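Local coordinates for YflH protein (Bacillus subtilis, PDB 3D0W) that is of unknown function, a small all-helical member of the DUF3243 family that probably forms a dimer, at residues E31-G34 with Y35-Q39. Residues are numbered along the deposited sequence; the frame is centred on the assembly and turned at random.
Sequences EFKG and YLKKQ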
loop_
_atom_site.group_PDB
_atom_site.type_symbol
_atom_site.label_atom_id
_atom_site.label_comp_id
_atom_site.label_asym_id
_atom_site.label_seq_id
_atom_site.Cartn_x
_atom_site.Cartn_y
_atom_site.Cartn_z
ATOM N N GLU A 31 -9.641 10.781 -4.901
ATOM C CA GLU A 31 -8.939 12.035 -4.663
ATOM C C GLU A 31 -7.458 11.753 -4.438
ATOM O O GLU A 31 -6.597 12.468 -4.949
ATOM C CB GLU A 31 -9.510 12.759 -3.441
ATOM C CG GLU A 31 -10.951 13.231 -3.588
ATOM C CD GLU A 31 -11.383 14.132 -2.438
ATOM O OE1 GLU A 31 -11.246 13.720 -1.264
ATOM O OE2 GLU A 31 -11.861 15.254 -2.708
ATOM N N PHE A 32 -7.170 10.712 -3.661
ATOM C CA PHE A 32 -5.794 10.315 -3.373
ATOM C C PHE A 32 -5.082 10.036 -4.696
ATOM O O PHE A 32 -4.004 10.560 -4.966
ATOM C CB PHE A 32 -5.794 9.053 -2.503
ATOM C CG PHE A 32 -4.471 8.342 -2.459
ATOM C CD1 PHE A 32 -3.363 8.935 -1.860
ATOM C CD2 PHE A 32 -4.330 7.078 -3.025
ATOM C CE1 PHE A 32 -2.135 8.279 -1.826
ATOM C CE2 PHE A 32 -3.107 6.416 -2.996
ATOM C CZ PHE A 32 -2.005 7.020 -2.393
ATOM N N LYS A 33 -5.709 9.208 -5.518
ATOM C CA LYS A 33 -5.166 8.852 -6.821
ATOM C C LYS A 33 -4.935 10.119 -7.655
ATOM O O LYS A 33 -3.906 10.258 -8.322
ATOM C CB LYS A 33 -6.144 7.907 -7.522
ATOM C CG LYS A 33 -5.693 7.361 -8.852
ATOM C CD LYS A 33 -6.759 6.432 -9.412
ATOM C CE LYS A 33 -6.529 6.136 -10.883
ATOM N NZ LYS A 33 -7.537 5.172 -11.403
ATOM N N GLY A 34 -5.884 11.052 -7.600
ATOM C CA GLY A 34 -5.745 12.290 -8.350
ATOM C C GLY A 34 -4.582 13.148 -7.876
ATOM O O GLY A 34 -3.961 13.862 -8.665
ATOM N N TYR A 35 -4.296 13.088 -6.578
ATOM C CA TYR A 35 -3.194 13.848 -5.999
ATOM C C TYR A 35 -1.860 13.280 -6.499
ATOM O O TYR A 35 -0.924 14.028 -6.784
ATOM C CB TYR A 35 -3.272 13.784 -4.466
ATOM C CG TYR A 35 -2.129 14.459 -3.745
ATOM C CD1 TYR A 35 -1.870 15.819 -3.921
ATOM C CD2 TYR A 35 -1.295 13.735 -2.889
ATOM C CE1 TYR A 35 -0.811 16.441 -3.266
ATOM C CE2 TYR A 35 -0.234 14.345 -2.230
ATOM C CZ TYR A 35 0.005 15.701 -2.423
ATOM O OH TYR A 35 1.063 16.313 -1.783
ATOM N N LEU A 36 -1.775 11.957 -6.610
ATOM C CA LEU A 36 -0.551 11.325 -7.095
ATOM C C LEU A 36 -0.376 11.679 -8.563
ATOM O O LEU A 36 0.720 12.016 -9.012
ATOM C CB LEU A 36 -0.623 9.800 -6.933
ATOM C CG LEU A 36 -0.705 9.266 -5.493
ATOM C CD1 LEU A 36 -0.615 7.744 -5.497
ATOM C CD2 LEU A 36 0.410 9.849 -4.665
ATOM N N LYS A 37 -1.467 11.597 -9.311
ATOM C CA LYS A 37 -1.430 11.931 -10.722
ATOM C C LYS A 37 -0.968 13.388 -10.871
ATOM O O LYS A 37 -0.280 13.726 -11.833
ATOM C CB LYS A 37 -2.814 11.720 -11.345
ATOM C CG LYS A 37 -2.813 11.714 -12.866
ATOM C CD LYS A 37 -4.129 11.195 -13.432
ATOM C CE LYS A 37 -4.360 9.734 -13.059
ATOM N NZ LYS A 37 -5.603 9.187 -13.669
ATOM N N LYS A 38 -1.327 14.242 -9.908
ATOM C CA LYS A 38 -0.919 15.652 -9.934
ATOM C C LYS A 38 0.588 15.752 -9.766
ATOM O O LYS A 38 1.254 16.528 -10.461
ATOM C CB LYS A 38 -1.584 16.458 -8.808
ATOM C CG LYS A 38 -3.074 16.712 -8.988
ATOM C CD LYS A 38 -3.445 18.179 -8.723
ATOM C CE LYS A 38 -3.321 18.578 -7.252
ATOM N NZ LYS A 38 -1.915 18.613 -6.750
ATOM N N GLN A 39 1.115 14.969 -8.825
ATOM C CA GLN A 39 2.548 14.934 -8.545
ATOM C C GLN A 39 3.309 14.567 -9.810
ATOM O O GLN A 39 4.300 15.206 -10.157
ATOM C CB GLN A 39 2.882 13.874 -7.487
ATOM C CG GLN A 39 2.080 13.912 -6.199
ATOM C CD GLN A 39 2.358 15.141 -5.372
ATOM O OE1 GLN A 39 1.724 16.177 -5.548
ATOM N NE2 GLN A 39 3.322 15.036 -4.466
#
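Phe-32 and Leu-36 sit one turn apart on helix 23-48, where residues 31-34 accept backbone hydrogen bonds from the amides of residues 35-38 in four successive i to i+4 hydrogen bonds. The straightest of them is Lys-37 N to Lys-33 O, with an N-H...O angle of 164°; Phe-32 O takes Leu-36 N at 3.1 Å and also a weak second bond from Tyr-35 N. On the inward side, Leu-36 CG lies over one face of the Phe-32 ring, offset toward the rim and 4.3 Å from the ring centroid in a CH-pi contact, and Leu-36 CD1 reaches Phe-32 CZ at 3.5 Å. The two torsions make this meeting possible. Phe-32 holds CG trans to its own nitrogen (chi1 164°), whereas Leu-36 sets CG opposite its carbonyl carbon (chi1 -64°). Beyond the pair, Phe-32 packs on Leu-78 of helix 73-84 and Leu-77 of the second subunit, while Leu-36 rests on Leu-97 and Val-101 of helix 87-101. With an alanine in place of Phe-32, Leu-36 CG and CD1 would probably lose the ring they pack against, and a gap would be likely to open toward Leu-78 and Leu-77 of the second subunit. Lys-33 runs out fully extended and its NZ hydrogen-bonds Lys-103 O; Lys-37 bends at chi3, and the two ammonium nitrogens, Lys-33 NZ and Lys-37 NZ, remain 5.0 Å apart. On another flank, Gln-39 CD lies above one face of the Tyr-35 ring, toward its rim, and the Tyr-35 hydroxyl hydrogen-bonds Glu-68. This is the i, i+4 aromatic-aliphatic pairing of an amphipathic alpha-helix: the pair faces the other helices of the chain, and Phe-32 also reaches the second subunit.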